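Local coordinates for protein acyl-coa oxidase (Arabidopsis thaliana, PDB 1W07) that oxidises long- and medium-chain acyl-CoAs to 2-trans-enoyl-CoAs in the peroxisome with FAD as cofactor, passing electrons to oxygen to give hydrogen peroxide, at residues 551-562 / 588-599. The protein carries 1 engineered substitution. Numbering follows the deposited sequence.
Sequences QLNNLCYIYALY and QLRSLYTQVRPN
Knobs-into-holes packing, led by I558 and L592, joins two roughly antiparallel helices in the C-terminal helical region of acyl-CoA oxidase. The axes of segments 551-562 and 588-596 come within 9.6 Å and cross at -144°. I558 fills the hollow formed by L589, L592, Y593 and V596, while L592 drops in return between N554, Y557, I558 and L561. The two knobs run alongside each other, pointing opposite ways, with I558 CG1 3.6 Å from L592 CB. With CG1 beside its own backbone N (chi1 -81°) and the chain then extended, I558 carries CD1 on to V596 CG2, again at 3.6 Å; its other branch, CG2, meets the Y593 ring at the edge, 4.0 Å from CE1. L592 splits its methyls, CD1 going to Y557 CB and L561 CD1, CD2 to N554 OD1. Beyond it, L561 CD1 lies across the aliphatic part of Q588, 3.6 Å from CG. Y593 OH passes obliquely by the Y562 ring and is hydrogen-bonded to N332 on helix 328-363, the helix that also carries the FAD-binding residues Q330 and R333. At the other end of the interface the packing turns polar: the amides of Q551 and N599 are stacked, their planes 29° apart. N599 OD1 accepts a hydrogen bond from E15 N. A leucine in place of N599 would probably cost E15 N and Q595 O this side-chain partner, and leave Q551 without a flat amide to lie against. As it stands, N599 ND2 reaches back to Q595 O at 3.0 Å, in the carbonyl plane.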
ATOM      1  N   GLN B 551      -3.767 -28.999   9.626  1.00 18.42           N
ATOM      2  CA  GLN B 551      -3.282 -27.822   8.920  1.00 18.36           C
ATOM      3  C   GLN B 551      -3.938 -26.553   9.462  1.00 17.99           C
ATOM      4  O   GLN B 551      -3.290 -25.522   9.544  1.00 17.07           O
ATOM      5  CB  GLN B 551      -3.514 -27.966   7.415  1.00 20.95           C
ATOM      6  CG  GLN B 551      -2.625 -29.021   6.783  1.00 19.26           C
ATOM      7  CD  GLN B 551      -1.175 -28.849   7.181  1.00 23.93           C
ATOM      8  OE1 GLN B 551      -0.588 -27.785   6.980  1.00 23.69           O
ATOM      9  NE2 GLN B 551      -0.587 -29.894   7.758  1.00 22.74           N
ATOM     10  N   LEU B 552      -5.212 -26.623   9.838  1.00 15.88           N
ATOM     11  CA  LEU B 552      -5.887 -25.457  10.404  1.00 19.07           C
ATOM     12  C   LEU B 552      -5.236 -25.110  11.747  1.00 17.07           C
ATOM     13  O   LEU B 552      -5.126 -23.938  12.125  1.00 18.46           O
ATOM     14  CB  LEU B 552      -7.380 -25.739  10.602  1.00 19.03           C
ATOM     15  CG  LEU B 552      -8.179 -25.901   9.304  1.00 19.11           C
ATOM     16  CD1 LEU B 552      -9.629 -26.242   9.624  1.00 23.37           C
ATOM     17  CD2 LEU B 552      -8.089 -24.610   8.494  1.00 18.17           C
ATOM     18  N   ASN B 553      -4.790 -26.138  12.463  1.00 19.03           N
ATOM     19  CA  ASN B 553      -4.134 -25.947  13.753  1.00 20.03           C
ATOM     20  C   ASN B 553      -2.827 -25.199  13.516  1.00 19.04           C
ATOM     21  O   ASN B 553      -2.493 -24.262  14.246  1.00 19.08           O
ATOM     22  CB  ASN B 553      -3.858 -27.299  14.416  1.00 21.79           C
ATOM     23  CG  ASN B 553      -3.374 -27.154  15.841  1.00 25.30           C
ATOM     24  OD1 ASN B 553      -4.168 -27.059  16.778  1.00 30.44           O
ATOM     25  ND2 ASN B 553      -2.061 -27.111  16.012  1.00 25.53           N
ATOM     26  N   ASN B 554      -2.091 -25.605  12.488  1.00 16.38           N
ATOM     27  CA  ASN B 554      -0.834 -24.931  12.155  1.00 17.50           C
ATOM     28  C   ASN B 554      -1.081 -23.441  11.905  1.00 17.09           C
ATOM     29  O   ASN B 554      -0.406 -22.591  12.464  1.00 15.29           O
ATOM     30  CB  ASN B 554      -0.187 -25.549  10.894  1.00 20.32           C
ATOM     31  CG  ASN B 554       0.399 -26.940  11.127  1.00 24.74           C
ATOM     32  OD1 ASN B 554       0.863 -27.262  12.224  1.00 26.34           O
ATOM     33  ND2 ASN B 554       0.423 -27.753  10.074  1.00 24.89           N
ATOM     34  N   LEU B 555      -2.051 -23.133  11.046  1.00 18.39           N
ATOM     35  CA  LEU B 555      -2.366 -21.749  10.717  1.00 17.10           C
ATOM     36  C   LEU B 555      -2.854 -20.984  11.948  1.00 16.59           C
ATOM     37  O   LEU B 555      -2.473 -19.832  12.163  1.00 16.32           O
ATOM     38  CB  LEU B 555      -3.425 -21.695   9.607  1.00 17.64           C
ATOM     39  CG  LEU B 555      -3.032 -22.298   8.250  1.00 17.71           C
ATOM     40  CD1 LEU B 555      -4.224 -22.233   7.272  1.00 15.84           C
ATOM     41  CD2 LEU B 555      -1.810 -21.545   7.709  1.00 17.36           C
ATOM     42  N   CYS B 556      -3.685 -21.629  12.764  1.00 16.83           N
ATOM     43  CA  CYS B 556      -4.201 -20.995  13.968  1.00 15.63           C
ATOM     44  C   CYS B 556      -3.079 -20.463  14.833  1.00 16.06           C
ATOM     45  O   CYS B 556      -3.123 -19.309  15.259  1.00 14.16           O
ATOM     46  CB  CYS B 556      -5.042 -21.975  14.795  1.00 18.82           C
ATOM     47  SG  CYS B 556      -5.621 -21.333  16.394  1.00 21.46           S
ATOM     48  N   TYR B 557      -2.072 -21.292  15.109  1.00 15.30           N
ATOM     49  CA  TYR B 557      -0.987 -20.838  15.962  1.00 15.62           C
ATOM     50  C   TYR B 557       0.036 -19.953  15.273  1.00 14.94           C
ATOM     51  O   TYR B 557       0.768 -19.217  15.942  1.00 16.87           O
ATOM     52  CB  TYR B 557      -0.337 -22.027  16.684  1.00 16.51           C
ATOM     53  CG  TYR B 557      -1.286 -22.619  17.692  1.00 19.69           C
ATOM     54  CD1 TYR B 557      -2.161 -23.646  17.331  1.00 18.21           C
ATOM     55  CD2 TYR B 557      -1.406 -22.072  18.972  1.00 20.43           C
ATOM     56  CE1 TYR B 557      -3.138 -24.100  18.216  1.00 25.29           C
ATOM     57  CE2 TYR B 557      -2.382 -22.525  19.859  1.00 21.83           C
ATOM     58  CZ  TYR B 557      -3.243 -23.527  19.478  1.00 23.04           C
ATOM     59  OH  TYR B 557      -4.244 -23.906  20.345  1.00 24.81           O
ATOM     60  N   ILE B 558       0.088 -20.016  13.945  1.00 14.86           N
ATOM     61  CA  ILE B 558       0.968 -19.137  13.176  1.00 15.62           C
ATOM     62  C   ILE B 558       0.390 -17.727  13.333  1.00 14.21           C
ATOM     63  O   ILE B 558       1.123 -16.772  13.572  1.00 13.43           O
ATOM     64  CB  ILE B 558       0.972 -19.478  11.651  1.00 15.40           C
ATOM     65  CG1 ILE B 558       1.913 -20.654  11.371  1.00 20.17           C
ATOM     66  CG2 ILE B 558       1.370 -18.225  10.833  1.00 12.95           C
ATOM     67  CD1 ILE B 558       1.928 -21.097   9.910  1.00 19.41           C
ATOM     68  N   TYR B 559      -0.926 -17.599  13.191  1.00 12.99           N
ATOM     69  CA  TYR B 559      -1.583 -16.292  13.327  1.00 14.98           C
ATOM     70  C   TYR B 559      -1.285 -15.694  14.719  1.00 16.72           C
ATOM     71  O   TYR B 559      -0.792 -14.566  14.844  1.00 12.15           O
ATOM     72  CB  TYR B 559      -3.105 -16.449  13.116  1.00 14.86           C
ATOM     73  CG  TYR B 559      -3.908 -15.158  13.224  1.00 13.06           C
ATOM     74  CD1 TYR B 559      -3.791 -14.138  12.268  1.00 18.48           C
ATOM     75  CD2 TYR B 559      -4.721 -14.923  14.325  1.00 14.26           C
ATOM     76  CE1 TYR B 559      -4.466 -12.902  12.424  1.00 14.71           C
ATOM     77  CE2 TYR B 559      -5.389 -13.706  14.496  1.00 13.88           C
ATOM     78  CZ  TYR B 559      -5.266 -12.706  13.560  1.00 17.05           C
ATOM     79  OH  TYR B 559      -5.951 -11.524  13.769  1.00 14.49           O
ATOM     80  N   ALA B 560      -1.558 -16.472  15.760  1.00 17.14           N
ATOM     81  CA  ALA B 560      -1.339 -16.032  17.130  1.00 18.98           C
ATOM     82  C   ALA B 560       0.124 -15.718  17.443  1.00 17.04           C
ATOM     83  O   ALA B 560       0.443 -14.641  17.952  1.00 19.07           O
ATOM     84  CB  ALA B 560      -1.872 -17.083  18.102  1.00 17.58           C
ATOM     85  N   LEU B 561       1.015 -16.651  17.136  1.00 15.00           N
ATOM     86  CA  LEU B 561       2.432 -16.452  17.415  1.00 16.71           C
ATOM     87  C   LEU B 561       3.030 -15.325  16.588  1.00 18.70           C
ATOM     88  O   LEU B 561       3.983 -14.676  17.020  1.00 14.78           O
ATOM     89  CB  LEU B 561       3.209 -17.746  17.175  1.00 17.80           C
ATOM     90  CG  LEU B 561       2.811 -18.936  18.058  1.00 20.75           C
ATOM     91  CD1 LEU B 561       3.681 -20.150  17.736  1.00 19.74           C
ATOM     92  CD2 LEU B 561       2.962 -18.537  19.517  1.00 24.66           C
ATOM     93  N   TYR B 562       2.482 -15.089  15.396  1.00 19.07           N
ATOM     94  CA  TYR B 562       2.975 -14.007  14.557  1.00 15.81           C
ATOM     95  C   TYR B 562       2.626 -12.669  15.195  1.00 14.92           C
ATOM     96  O   TYR B 562       3.453 -11.759  15.240  1.00 15.33           O
ATOM     97  CB  TYR B 562       2.352 -14.078  13.161  1.00 20.61           C
ATOM     98  CG  TYR B 562       2.764 -12.912  12.299  1.00 21.10           C
ATOM     99  CD1 TYR B 562       4.064 -12.819  11.810  1.00 24.65           C
ATOM    100  CD2 TYR B 562       1.871 -11.884  12.005  1.00 24.46           C
ATOM    101  CE1 TYR B 562       4.470 -11.736  11.053  1.00 27.56           C
ATOM    102  CE2 TYR B 562       2.264 -10.790  11.240  1.00 24.90           C
ATOM    103  CZ  TYR B 562       3.567 -10.726  10.771  1.00 27.77           C
ATOM    104  OH  TYR B 562       3.990  -9.651  10.022  1.00 31.93           O
ATOM    105  N   GLN B 588       8.868 -21.765  17.753  1.00 20.79           N
ATOM    106  CA  GLN B 588       7.672 -22.506  17.378  1.00 21.08           C
ATOM    107  C   GLN B 588       7.098 -21.958  16.071  1.00 20.65           C
ATOM    108  O   GLN B 588       6.657 -22.722  15.199  1.00 16.26           O
ATOM    109  CB  GLN B 588       6.625 -22.411  18.482  1.00 21.28           C
ATOM    110  CG  GLN B 588       5.413 -23.299  18.250  1.00 23.50           C
ATOM    111  CD  GLN B 588       5.784 -24.766  18.027  1.00 25.65           C
ATOM    112  OE1 GLN B 588       5.667 -25.290  16.915  1.00 25.49           O
ATOM    113  NE2 GLN B 588       6.223 -25.432  19.086  1.00 21.39           N
ATOM    114  N   LEU B 589       7.101 -20.633  15.939  1.00 19.41           N
ATOM    115  CA  LEU B 589       6.603 -19.982  14.735  1.00 20.49           C
ATOM    116  C   LEU B 589       7.421 -20.465  13.532  1.00 20.69           C
ATOM    117  O   LEU B 589       6.860 -20.826  12.504  1.00 22.76           O
ATOM    118  CB  LEU B 589       6.709 -18.453  14.877  1.00 17.06           C
ATOM    119  CG  LEU B 589       6.220 -17.620  13.681  1.00 19.36           C
ATOM    120  CD1 LEU B 589       4.751 -17.930  13.385  1.00 13.86           C
ATOM    121  CD2 LEU B 589       6.420 -16.135  13.987  1.00 13.50           C
ATOM    122  N   ARG B 590       8.744 -20.483  13.677  1.00 22.44           N
ATOM    123  CA  ARG B 590       9.658 -20.928  12.618  1.00 23.63           C
ATOM    124  C   ARG B 590       9.321 -22.365  12.185  1.00 23.85           C
ATOM    125  O   ARG B 590       9.162 -22.667  10.991  1.00 20.77           O
ATOM    126  CB  ARG B 590      11.094 -20.881  13.137  1.00 25.37           C
ATOM    127  CG  ARG B 590      12.139 -20.544  12.090  1.00 30.60           C
ATOM    128  CD  ARG B 590      13.532 -20.954  12.546  1.00 34.32           C
ATOM    129  NE  ARG B 590      13.768 -20.629  13.953  1.00 40.39           N
ATOM    130  CZ  ARG B 590      13.873 -19.394  14.433  1.00 41.06           C
ATOM    131  NH1 ARG B 590      13.766 -18.349  13.618  1.00 44.59           N
ATOM    132  NH2 ARG B 590      14.060 -19.202  15.730  1.00 41.29           N
ATOM    133  N   SER B 591       9.215 -23.251  13.167  1.00 20.51           N
ATOM    134  CA  SER B 591       8.882 -24.635  12.913  1.00 20.82           C
ATOM    135  C   SER B 591       7.539 -24.761  12.188  1.00 22.44           C
ATOM    136  O   SER B 591       7.401 -25.584  11.283  1.00 21.42           O
ATOM    137  CB  SER B 591       8.846 -25.407  14.226  1.00 20.73           C
ATOM    138  OG  SER B 591       8.218 -26.664  14.033  1.00 28.31           O
ATOM    139  N   LEU B 592       6.550 -23.958  12.581  1.00 20.82           N
ATOM    140  CA  LEU B 592       5.228 -24.003  11.938  1.00 18.12           C
ATOM    141  C   LEU B 592       5.330 -23.585  10.471  1.00 16.37           C
ATOM    142  O   LEU B 592       4.579 -24.073   9.625  1.00 15.88           O
ATOM    143  CB  LEU B 592       4.226 -23.100  12.680  1.00 18.13           C
ATOM    144  CG  LEU B 592       3.801 -23.557  14.084  1.00 16.84           C
ATOM    145  CD1 LEU B 592       2.964 -22.485  14.747  1.00 19.57           C
ATOM    146  CD2 LEU B 592       3.007 -24.842  13.996  1.00 16.42           C
ATOM    147  N   TYR B 593       6.250 -22.681  10.159  1.00 14.79           N
ATOM    148  CA  TYR B 593       6.417 -22.270   8.772  1.00 16.80           C
ATOM    149  C   TYR B 593       6.895 -23.488   7.964  1.00 17.15           C
ATOM    150  O   TYR B 593       6.330 -23.817   6.911  1.00 19.13           O
ATOM    151  CB  TYR B 593       7.442 -21.143   8.662  1.00 15.63           C
ATOM    152  CG  TYR B 593       6.973 -19.792   9.201  1.00 15.10           C
ATOM    153  CD1 TYR B 593       5.619 -19.467   9.288  1.00 15.62           C
ATOM    154  CD2 TYR B 593       7.897 -18.812   9.554  1.00 14.48           C
ATOM    155  CE1 TYR B 593       5.192 -18.184   9.718  1.00 15.14           C
ATOM    156  CE2 TYR B 593       7.497 -17.532   9.978  1.00 14.85           C
ATOM    157  CZ  TYR B 593       6.145 -17.225  10.055  1.00 15.97           C
ATOM    158  OH  TYR B 593       5.773 -15.950  10.456  1.00 16.95           O
ATOM    159  N   THR B 594       7.934 -24.155   8.465  1.00 18.71           N
ATOM    160  CA  THR B 594       8.488 -25.340   7.819  1.00 14.99           C
ATOM    161  C   THR B 594       7.429 -26.416   7.634  1.00 16.05           C
ATOM    162  O   THR B 594       7.453 -27.147   6.652  1.00 13.49           O
ATOM    163  CB  THR B 594       9.647 -25.900   8.643  1.00 15.41           C
ATOM    164  OG1 THR B 594      10.682 -24.913   8.700  1.00 17.12           O
ATOM    165  CG2 THR B 594      10.203 -27.206   8.024  1.00 16.32           C
ATOM    166  N   GLN B 595       6.500 -26.516   8.580  1.00 15.20           N
ATOM    167  CA  GLN B 595       5.445 -27.512   8.472  1.00 17.73           C
ATOM    168  C   GLN B 595       4.399 -27.120   7.433  1.00 19.48           C
ATOM    169  O   GLN B 595       3.853 -27.971   6.729  1.00 18.78           O
ATOM    170  CB  GLN B 595       4.768 -27.717   9.827  1.00 20.47           C
ATOM    171  CG  GLN B 595       5.643 -28.447  10.821  1.00 27.59           C
ATOM    172  CD  GLN B 595       5.080 -28.442  12.223  1.00 30.10           C
ATOM    173  OE1 GLN B 595       3.971 -28.915  12.462  1.00 35.27           O
ATOM    174  NE2 GLN B 595       5.848 -27.906  13.163  1.00 33.38           N
ATOM    175  N   VAL B 596       4.121 -25.827   7.321  1.00 18.84           N
ATOM    176  CA  VAL B 596       3.121 -25.354   6.370  1.00 18.78           C
ATOM    177  C   VAL B 596       3.646 -25.295   4.945  1.00 14.87           C
ATOM    178  O   VAL B 596       2.878 -25.442   3.990  1.00 15.90           O
ATOM    179  CB  VAL B 596       2.583 -23.967   6.800  1.00 19.16           C
ATOM    180  CG1 VAL B 596       1.787 -23.307   5.662  1.00 20.05           C
ATOM    181  CG2 VAL B 596       1.709 -24.147   8.021  1.00 20.19           C
ATOM    182  N   ARG B 597       4.953 -25.091   4.805  1.00 15.66           N
ATOM    183  CA  ARG B 597       5.597 -24.991   3.490  1.00 16.05           C
ATOM    184  C   ARG B 597       5.125 -25.976   2.422  1.00 17.15           C
ATOM    185  O   ARG B 597       4.753 -25.568   1.318  1.00 16.73           O
ATOM    186  CB  ARG B 597       7.117 -25.105   3.647  1.00 17.37           C
ATOM    187  CG  ARG B 597       7.890 -25.406   2.341  1.00 15.20           C
ATOM    188  CD  ARG B 597       7.710 -24.331   1.292  1.00 18.43           C
ATOM    189  NE  ARG B 597       8.392 -24.693   0.045  1.00 19.09           N
ATOM    190  CZ  ARG B 597       7.808 -25.309  -0.977  1.00 20.48           C
ATOM    191  NH1 ARG B 597       6.518 -25.629  -0.920  1.00 17.80           N
ATOM    192  NH2 ARG B 597       8.511 -25.594  -2.060  1.00 17.00           N
ATOM    193  N   PRO B 598       5.151 -27.290   2.728  1.00 16.69           N
ATOM    194  CA  PRO B 598       4.718 -28.280   1.743  1.00 15.57           C
ATOM    195  C   PRO B 598       3.220 -28.261   1.470  1.00 15.93           C
ATOM    196  O   PRO B 598       2.751 -28.766   0.444  1.00 16.85           O
ATOM    197  CB  PRO B 598       5.220 -29.601   2.332  1.00 18.78           C
ATOM    198  CG  PRO B 598       5.129 -29.362   3.820  1.00 20.85           C
ATOM    199  CD  PRO B 598       5.640 -27.941   3.961  1.00 20.50           C
ATOM    200  N   ASN B 599       2.477 -27.651   2.388  1.00 14.89           N
ATOM    201  CA  ASN B 599       1.031 -27.547   2.262  1.00 15.77           C
ATOM    202  C   ASN B 599       0.554 -26.235   1.658  1.00 13.74           C
ATOM    203  O   ASN B 599      -0.621 -26.113   1.329  1.00 14.20           O
ATOM    204  CB  ASN B 599       0.391 -27.709   3.641  1.00 16.82           C
ATOM    205  CG  ASN B 599       0.647 -29.066   4.225  1.00 18.47           C
ATOM    206  OD1 ASN B 599       0.041 -30.051   3.810  1.00 16.55           O
ATOM    207  ND2 ASN B 599       1.565 -29.135   5.179  1.00 15.19           N
TER